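Local coordinates for protein peroxidase (Cellulomonas bogoriensis 69B4 = DSM 16987, PDB 6QZO) that binds heme b and, as a member of the DyP-type peroxidase family, probably uses hydrogen peroxide to oxidise its substrates, at residues A[211-215]-A[301-306]; A[121-127]-A[334-340]. All blocks are in the same frame, centred on the assembly; numbering follows the deposited sequence.

Interaction 1 of 2, residues A[211-215]-A[301-306]; sequences DPDLL and REETFL. With HEM (protoporphyrin IX containing Fe), chain I.
A salt-bridge network of D211, D213 and R301 ties a short 3-10 turn to the loop leading into strand 306-314, in the heme-binding ferredoxin-like domain of this DyP-type peroxidase. R301 grips D213 end-on: NH1 meets OD2 at 2.9 Å and NH2 meets OD1 at 2.9 Å, each oxygen using its syn lone pair. The carboxylate and guanidinium planes are nearly coplanar, 4° apart, and both bonds are nearly straight. NH2 also donates to D211 OD1 at 2.8 Å, but more bent (148°) and on the anti side of that oxygen, the two planes being turned 67° from each other. A long arginine suits this place because its chain, extended from CG to NE, reaches the turn, where NH1 gives one N-H and NH2 two, those to D213 in the guanidinium plane and the one to D211 tilted from it; D211 is likely to help offset the charge of R301. An asparagine in place of D213, with one acceptor oxygen and no charge, would probably lose one of the paired bonds, leaving the guanidinium held mainly by D211 and freer to turn. L214 supplies an apolar lid: CD1 lies 3.8 Å above the guanidinium plane, over its centre, and the same methyl meets T304 CG2 at 3.6 Å. F305 turns away from the turn, toward a heme vinyl group. Farther along, L215 CD1 rests 4.2 Å from L306 CB.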
loop_
_atom_site.group_PDB
_atom_site.type_symbol
_atom_site.label_atom_id
_atom_site.label_comp_id
_atom_site.label_asym_id
_atom_site.label_seq_id
_atom_site.Cartn_x
_atom_site.Cartn_y
_atom_site.Cartn_z
ATOM N N ASP A 211 33.036 4.750 1.740
ATOM C CA ASP A 211 33.109 5.689 0.589
ATOM C C ASP A 211 32.150 6.862 0.803
ATOM O O ASP A 211 31.344 7.171 -0.073
ATOM C CB ASP A 211 32.858 4.921 -0.711
ATOM C CG ASP A 211 33.929 3.875 -1.003
ATOM O OD1 ASP A 211 35.119 4.256 -1.087
ATOM O OD2 ASP A 211 33.581 2.689 -1.126
ATOM N N PRO A 212 32.234 7.586 1.946
ATOM C CA PRO A 212 31.298 8.677 2.230
ATOM C C PRO A 212 31.374 9.826 1.208
ATOM O O PRO A 212 30.367 10.476 0.996
ATOM C CB PRO A 212 31.714 9.166 3.629
ATOM C CG PRO A 212 33.173 8.720 3.776
ATOM C CD PRO A 212 33.245 7.415 3.008
ATOM N N ASP A 213 32.534 10.030 0.573
ATOM C CA ASP A 213 32.766 11.142 -0.390
ATOM C C ASP A 213 31.969 10.910 -1.685
ATOM O O ASP A 213 31.830 11.884 -2.462
ATOM C CB ASP A 213 34.259 11.316 -0.684
ATOM C CG ASP A 213 34.882 10.120 -1.382
ATOM O OD1 ASP A 213 34.885 9.015 -0.779
ATOM O OD2 ASP A 213 35.338 10.293 -2.534
ATOM N N LEU A 214 31.487 9.684 -1.928
ATOM C CA LEU A 214 30.707 9.337 -3.147
ATOM C C LEU A 214 29.203 9.520 -2.912
ATOM O O LEU A 214 28.448 9.382 -3.889
ATOM C CB LEU A 214 31.023 7.893 -3.556
ATOM C CG LEU A 214 32.480 7.616 -3.918
ATOM C CD1 LEU A 214 32.664 6.181 -4.404
ATOM C CD2 LEU A 214 32.978 8.595 -4.975
ATOM N N LEU A 215 28.789 9.832 -1.685
ATOM C CA LEU A 215 27.372 10.058 -1.310
ATOM C C LEU A 215 27.160 11.515 -0.900
ATOM O O LEU A 215 26.213 12.162 -1.406
ATOM C CB LEU A 215 27.031 9.118 -0.148
ATOM C CG LEU A 215 25.641 9.297 0.460
ATOM C CD1 LEU A 215 24.587 9.052 -0.599
ATOM C CD2 LEU A 215 25.447 8.381 1.655
ATOM N N ARG A 301 35.863 4.594 -10.090
ATOM C CA ARG A 301 35.491 4.620 -8.652
ATOM C C ARG A 301 34.153 5.358 -8.469
ATOM O O ARG A 301 33.308 4.834 -7.698
ATOM C CB ARG A 301 36.570 5.291 -7.811
ATOM C CG ARG A 301 36.155 5.492 -6.359
ATOM C CD ARG A 301 37.334 5.687 -5.430
ATOM N NE ARG A 301 36.838 5.709 -4.059
ATOM C CZ ARG A 301 36.315 6.776 -3.449
ATOM N NH1 ARG A 301 36.229 7.943 -4.073
ATOM N NH2 ARG A 301 35.898 6.677 -2.199
ATOM N N GLU A 302 33.949 6.490 -9.150
ATOM C CA GLU A 302 32.833 7.428 -8.846
ATOM C C GLU A 302 31.515 6.954 -9.481
ATOM O O GLU A 302 30.467 7.488 -9.077
ATOM C CB GLU A 302 33.201 8.869 -9.227
ATOM C CG GLU A 302 33.392 9.122 -10.710
ATOM C CD GLU A 302 34.754 8.865 -11.322
ATOM O OE1 GLU A 302 35.708 8.584 -10.537
ATOM O OE2 GLU A 302 34.842 8.940 -12.577
ATOM N N GLU A 303 31.547 5.967 -10.384
ATOM C CA GLU A 303 30.352 5.465 -11.117
ATOM C C GLU A 303 29.579 4.456 -10.241
ATOM O O GLU A 303 29.346 3.321 -10.683
ATOM C CB GLU A 303 30.771 4.847 -12.452
ATOM C CG GLU A 303 31.289 5.860 -13.442
ATOM C CD GLU A 303 31.596 5.265 -14.806
ATOM O OE1 GLU A 303 31.614 4.018 -14.899
ATOM O OE2 GLU A 303 31.778 6.038 -15.782
ATOM N N THR A 304 29.157 4.900 -9.060
ATOM C CA THR A 304 28.422 4.125 -8.032
ATOM C C THR A 304 27.484 5.092 -7.304
ATOM O O THR A 304 27.671 6.324 -7.440
ATOM C CB THR A 304 29.410 3.395 -7.119
ATOM O OG1 THR A 304 28.705 2.482 -6.273
ATOM C CG2 THR A 304 30.223 4.344 -6.273
ATOM N N PHE A 305 26.492 4.571 -6.590
ATOM C CA PHE A 305 25.475 5.374 -5.874
ATOM C C PHE A 305 24.749 4.460 -4.885
ATOM O O PHE A 305 24.768 3.223 -5.074
ATOM C CB PHE A 305 24.516 6.039 -6.874
ATOM C CG PHE A 305 24.177 5.182 -8.062
ATOM C CD1 PHE A 305 23.194 4.208 -7.981
ATOM C CD2 PHE A 305 24.882 5.317 -9.245
ATOM C CE1 PHE A 305 22.913 3.391 -9.065
ATOM C CE2 PHE A 305 24.602 4.502 -10.327
ATOM C CZ PHE A 305 23.614 3.544 -10.236
ATOM N N LEU A 306 24.172 5.059 -3.842
ATOM C CA LEU A 306 23.347 4.345 -2.837
ATOM C C LEU A 306 21.960 4.104 -3.444
ATOM O O LEU A 306 21.149 5.055 -3.484
ATOM C CB LEU A 306 23.257 5.170 -1.553
ATOM C CG LEU A 306 22.520 4.495 -0.394
ATOM C CD1 LEU A 306 23.160 3.155 -0.034
ATOM C CD2 LEU A 306 22.439 5.418 0.804
HETATM C CHA HEM I . 22.155 -4.537 -9.520
HETATM C CHB HEM I . 17.525 -5.281 -10.599
HETATM C CHC HEM I . 17.337 -0.947 -12.726
HETATM C CHD HEM I . 21.846 -0.033 -11.285
HETATM C C1A HEM I . 20.922 -5.112 -9.662
HETATM C C2A HEM I . 20.616 -6.458 -9.307
HETATM C C3A HEM I . 19.313 -6.665 -9.628
HETATM C C4A HEM I . 18.812 -5.451 -10.145
HETATM C CMA HEM I . 18.514 -7.942 -9.456
HETATM C CAA HEM I . 21.569 -7.495 -8.740
HETATM C CBA HEM I . 21.638 -7.500 -7.213
HETATM C CGA HEM I . 22.367 -6.283 -6.745
HETATM O O1A HEM I . 21.673 -5.266 -6.466
HETATM O O2A HEM I . 23.627 -6.297 -6.658
HETATM C C1B HEM I . 17.098 -4.147 -11.280
HETATM C C2B HEM I . 15.777 -4.034 -11.791
HETATM C C3B HEM I . 15.708 -2.807 -12.406
HETATM C C4B HEM I . 17.040 -2.211 -12.240
HETATM C CMB HEM I . 14.667 -5.072 -11.655
HETATM C CAB HEM I . 14.574 -2.109 -13.043
HETATM C CBB HEM I . 13.304 -2.497 -12.927
HETATM C C1C HEM I . 18.535 -0.304 -12.518
HETATM C C2C HEM I . 18.823 0.977 -12.987
HETATM C C3C HEM I . 20.108 1.280 -12.601
HETATM C C4C HEM I . 20.608 0.133 -11.866
HETATM C CMC HEM I . 17.950 1.909 -13.781
HETATM C CAC HEM I . 20.612 2.621 -12.998
HETATM C CBC HEM I . 21.792 3.109 -12.725
HETATM C C1D HEM I . 22.286 -1.228 -10.680
HETATM C C2D HEM I . 23.637 -1.366 -10.104
HETATM C C3D HEM I . 23.732 -2.622 -9.631
HETATM C C4D HEM I . 22.423 -3.235 -9.914
HETATM C CMD HEM I . 24.773 -0.359 -10.052
HETATM C CAD HEM I . 24.951 -3.250 -8.945
HETATM C CBD HEM I . 25.880 -3.914 -9.983
HETATM C CGD HEM I . 27.159 -4.529 -9.426
HETATM O O1D HEM I . 28.144 -3.811 -9.151
HETATM O O2D HEM I . 27.272 -5.777 -9.261
HETATM N NA HEM I . 19.809 -4.511 -10.171
HETATM N NB HEM I . 17.809 -3.057 -11.572
HETATM N NC HEM I . 19.609 -0.816 -11.852
HETATM N ND HEM I . 21.610 -2.376 -10.536
HETATM FE FE HEM I . 19.830 -2.741 -11.064
#

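Interaction 2 of 2, residues A[121-127]-A[334-340]; sequences AWLHPLP and DVDAQFT. With HEM (protoporphyrin IX containing Fe), chain I.
D334 stands just before helix 335-338, as its N-cap, and lies against W122. It takes the amide of A337 on OD1 (N to OD1 3.3 Å), a task for which the short aspartate is well suited. Its CA makes a CH-pi contact over the face of the W122 five-membered ring, 4.0 Å from the centroid and 19° off the normal, and the backbone N of V335 lies over the same face. Tryptophan thus offers one broad flat surface to the start of the helix.

V335 follows, a branched residue that meets two partners at once: CG1, anti to the backbone N (chi1 179°), touches L126 CD2 at 3.5 Å, while CG2 touches W122 CE3 at 3.9 Å. D336 adds the polar link. Its OD2 accepts from H124 NE2 at 3.1 Å through the syn lone pair, lying 21° out of the imidazole plane. H124 ND1 donates in turn to P125 O at 2.7 Å, so a bond at each nitrogen fixes the ring's rotation; since both nitrogens donate, and an acid lies at one, H124 is probably protonated on both.

F339 has a ring wide enough to serve two neighbours: CE2 meets L126 CD1 at 3.6 Å, and CE1 lies near the heme vinyl carbon CBC, obliquely to the ring. The forked end of L126 suits it to touch F339 with one methyl and V335 with the other. T340 uses both its branches: CG2 meets CG of the P127 ring at 3.8 Å, and OG1, alongside L126 CD2, makes a weak bond back to V335 O.

Beneath this contact lies the antiparallel sheet of the C-terminal half: V335 and L126 pack on strands 229-238 and 356-366, W122 touches S230 and A365 of the same two strands, and F339 rests on strand 323-332.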
loop_
_atom_site.group_PDB
_atom_site.type_symbol
_atom_site.label_atom_id
_atom_site.label_comp_id
_atom_site.label_asym_id
_atom_site.label_seq_id
_atom_site.Cartn_x
_atom_site.Cartn_y
_atom_site.Cartn_z
ATOM N N ALA A 121 25.511 22.264 -10.860
ATOM C CA ALA A 121 25.530 21.959 -12.309
ATOM C C ALA A 121 24.649 20.736 -12.620
ATOM O O ALA A 121 24.115 20.646 -13.739
ATOM C CB ALA A 121 26.949 21.725 -12.772
ATOM N N TRP A 122 24.500 19.809 -11.671
ATOM C CA TRP A 122 23.773 18.529 -11.882
ATOM C C TRP A 122 22.274 18.637 -11.543
ATOM O O TRP A 122 21.592 17.638 -11.675
ATOM C CB TRP A 122 24.461 17.403 -11.106
ATOM C CG TRP A 122 24.749 17.678 -9.667
ATOM C CD1 TRP A 122 25.968 17.945 -9.114
ATOM C CD2 TRP A 122 23.804 17.686 -8.577
ATOM N NE1 TRP A 122 25.852 18.119 -7.760
ATOM C CE2 TRP A 122 24.540 17.960 -7.402
ATOM C CE3 TRP A 122 22.422 17.508 -8.478
ATOM C CZ2 TRP A 122 23.934 18.052 -6.153
ATOM C CZ3 TRP A 122 21.822 17.601 -7.247
ATOM C CH2 TRP A 122 22.566 17.883 -6.104
ATOM N N LEU A 123 21.762 19.800 -11.158
ATOM C CA LEU A 123 20.326 19.942 -10.776
ATOM C C LEU A 123 19.507 20.277 -12.021
ATOM O O LEU A 123 19.260 21.469 -12.271
ATOM C CB LEU A 123 20.137 21.009 -9.696
ATOM C CG LEU A 123 18.711 21.136 -9.179
ATOM C CD1 LEU A 123 18.222 19.785 -8.687
ATOM C CD2 LEU A 123 18.611 22.180 -8.082
ATOM N N HIS A 124 19.131 19.238 -12.772
ATOM C CA HIS A 124 18.363 19.319 -14.039
ATOM C C HIS A 124 17.820 17.926 -14.335
ATOM O O HIS A 124 18.359 16.941 -13.842
ATOM C CB HIS A 124 19.250 19.867 -15.185
ATOM C CG HIS A 124 20.446 19.025 -15.471
ATOM N ND1 HIS A 124 20.341 17.759 -15.994
ATOM C CD2 HIS A 124 21.760 19.238 -15.312
ATOM C CE1 HIS A 124 21.543 17.216 -16.127
ATOM N NE2 HIS A 124 22.434 18.102 -15.715
ATOM N N PRO A 125 16.737 17.785 -15.133
ATOM C CA PRO A 125 16.277 16.449 -15.537
ATOM C C PRO A 125 17.421 15.646 -16.166
ATOM O O PRO A 125 18.287 16.234 -16.799
ATOM C CB PRO A 125 15.188 16.745 -16.574
ATOM C CG PRO A 125 14.693 18.152 -16.200
ATOM C CD PRO A 125 15.901 18.881 -15.658
ATOM N N LEU A 126 17.426 14.326 -15.980
ATOM C CA LEU A 126 18.412 13.459 -16.672
ATOM C C LEU A 126 18.296 13.729 -18.165
ATOM O O LEU A 126 17.236 14.127 -18.639
ATOM C CB LEU A 126 18.128 11.993 -16.331
ATOM C CG LEU A 126 18.325 11.621 -14.860
ATOM C CD1 LEU A 126 17.895 10.185 -14.627
ATOM C CD2 LEU A 126 19.760 11.809 -14.425
ATOM N N PRO A 127 19.381 13.566 -18.951
ATOM C CA PRO A 127 19.270 13.649 -20.406
ATOM C C PRO A 127 18.351 12.530 -20.892
ATOM O O PRO A 127 18.184 11.541 -20.193
ATOM C CB PRO A 127 20.719 13.511 -20.910
ATOM C CG PRO A 127 21.472 12.867 -19.784
ATOM C CD PRO A 127 20.753 13.265 -18.508
ATOM N N ASP A 334 26.987 13.625 -6.920
ATOM C CA ASP A 334 26.873 14.328 -8.227
ATOM C C ASP A 334 26.209 13.393 -9.244
ATOM O O ASP A 334 26.839 12.398 -9.637
ATOM C CB ASP A 334 28.249 14.837 -8.676
ATOM C CG ASP A 334 28.284 15.572 -10.010
ATOM O OD1 ASP A 334 27.321 15.438 -10.800
ATOM O OD2 ASP A 334 29.293 16.260 -10.261
ATOM N N VAL A 335 24.989 13.727 -9.681
ATOM C CA VAL A 335 24.158 12.892 -10.607
ATOM C C VAL A 335 24.932 12.667 -11.913
ATOM O O VAL A 335 25.043 11.513 -12.344
ATOM C CB VAL A 335 22.790 13.541 -10.881
ATOM C CG1 VAL A 335 21.951 12.704 -11.835
ATOM C CG2 VAL A 335 22.022 13.811 -9.593
ATOM N N ASP A 336 25.447 13.743 -12.500
ATOM C CA ASP A 336 26.104 13.770 -13.840
ATOM C C ASP A 336 27.368 12.909 -13.846
ATOM O O ASP A 336 27.635 12.264 -14.870
ATOM C CB ASP A 336 26.449 15.202 -14.260
ATOM C CG ASP A 336 25.271 15.951 -14.878
ATOM O OD1 ASP A 336 24.470 15.324 -15.543
ATOM O OD2 ASP A 336 25.198 17.162 -14.727
ATOM N N ALA A 337 28.148 12.938 -12.758
ATOM C CA ALA A 337 29.449 12.240 -12.648
ATOM C C ALA A 337 29.254 10.762 -12.261
ATOM O O ALA A 337 30.134 9.944 -12.609
ATOM C CB ALA A 337 30.320 12.951 -11.643
ATOM N N GLN A 338 28.166 10.421 -11.565
ATOM C CA GLN A 338 28.030 9.140 -10.817
ATOM C C GLN A 338 26.887 8.293 -11.396
ATOM O O GLN A 338 27.165 7.141 -11.805
ATOM C CB GLN A 338 27.847 9.439 -9.325
ATOM C CG GLN A 338 29.010 10.230 -8.727
ATOM C CD GLN A 338 28.932 10.307 -7.225
ATOM O OE1 GLN A 338 28.645 11.360 -6.657
ATOM N NE2 GLN A 338 29.153 9.174 -6.571
ATOM N N PHE A 339 25.667 8.826 -11.461
ATOM C CA PHE A 339 24.470 8.062 -11.907
ATOM C C PHE A 339 24.410 8.002 -13.437
ATOM O O PHE A 339 24.385 6.890 -14.011
ATOM C CB PHE A 339 23.174 8.638 -11.328
ATOM C CG PHE A 339 21.941 7.912 -11.808
ATOM C CD1 PHE A 339 21.505 6.758 -11.184
ATOM C CD2 PHE A 339 21.239 8.373 -12.914
ATOM C CE1 PHE A 339 20.377 6.091 -11.635
ATOM C CE2 PHE A 339 20.119 7.685 -13.375
ATOM C CZ PHE A 339 19.683 6.550 -12.729
ATOM N N THR A 340 24.386 9.164 -14.077
ATOM C CA THR A 340 24.079 9.326 -15.524
ATOM C C THR A 340 24.993 8.475 -16.403
ATOM O O THR A 340 24.530 7.927 -17.398
ATOM C CB THR A 340 24.124 10.803 -15.904
ATOM O OG1 THR A 340 23.160 11.397 -15.039
ATOM C CG2 THR A 340 23.808 11.063 -17.355
HETATM C CHA HEM I . 22.155 -4.537 -9.520
HETATM C CHB HEM I . 17.525 -5.281 -10.599
HETATM C CHC HEM I . 17.337 -0.947 -12.726
HETATM C CHD HEM I . 21.846 -0.033 -11.285
HETATM C C1A HEM I . 20.922 -5.112 -9.662
HETATM C C2A HEM I . 20.616 -6.458 -9.307
HETATM C C3A HEM I . 19.313 -6.665 -9.628
HETATM C C4A HEM I . 18.812 -5.451 -10.145
HETATM C CMA HEM I . 18.514 -7.942 -9.456
HETATM C CAA HEM I . 21.569 -7.495 -8.740
HETATM C CBA HEM I . 21.638 -7.500 -7.213
HETATM C CGA HEM I . 22.367 -6.283 -6.745
HETATM O O1A HEM I . 21.673 -5.266 -6.466
HETATM O O2A HEM I . 23.627 -6.297 -6.658
HETATM C C1B HEM I . 17.098 -4.147 -11.280
HETATM C C2B HEM I . 15.777 -4.034 -11.791
HETATM C C3B HEM I . 15.708 -2.807 -12.406
HETATM C C4B HEM I . 17.040 -2.211 -12.240
HETATM C CMB HEM I . 14.667 -5.072 -11.655
HETATM C CAB HEM I . 14.574 -2.109 -13.043
HETATM C CBB HEM I . 13.304 -2.497 -12.927
HETATM C C1C HEM I . 18.535 -0.304 -12.518
HETATM C C2C HEM I . 18.823 0.977 -12.987
HETATM C C3C HEM I . 20.108 1.280 -12.601
HETATM C C4C HEM I . 20.608 0.133 -11.866
HETATM C CMC HEM I . 17.950 1.909 -13.781
HETATM C CAC HEM I . 20.612 2.621 -12.998
HETATM C CBC HEM I . 21.792 3.109 -12.725
HETATM C C1D HEM I . 22.286 -1.228 -10.680
HETATM C C2D HEM I . 23.637 -1.366 -10.104
HETATM C C3D HEM I . 23.732 -2.622 -9.631
HETATM C C4D HEM I . 22.423 -3.235 -9.914
HETATM C CMD HEM I . 24.773 -0.359 -10.052
HETATM C CAD HEM I . 24.951 -3.250 -8.945
HETATM C CBD HEM I . 25.880 -3.914 -9.983
HETATM C CGD HEM I . 27.159 -4.529 -9.426
HETATM O O1D HEM I . 28.144 -3.811 -9.151
HETATM O O2D HEM I . 27.272 -5.777 -9.261
HETATM N NA HEM I . 19.809 -4.511 -10.171
HETATM N NB HEM I . 17.809 -3.057 -11.572
HETATM N NC HEM I . 19.609 -0.816 -11.852
HETATM N ND HEM I . 21.610 -2.376 -10.536
HETATM FE FE HEM I . 19.830 -2.741 -11.064
#

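How the interactions relate
Along the chain the order is 121-127, 211-215, 301-306, 334-340, so both segments of interaction 1 fall between those of interaction 2. The centres are about 14 Å apart, yet the two meet directly: Q338 NE2 of helix 335-338 probably hydrogen-bonds to L214 O and E302 O, joining both segments of interaction 1. The F305 and F339 rings also meet, with planes at about 55°, and both reach the heme. Segment 301-306 enters strand 306-314, whose antiparallel neighbour, strand 323-332, comes shortly before helix 335-338. Interaction 2 additionally brings in a loop from the N-terminal half of the chain, linking the protein's two halves beside the heme pocket.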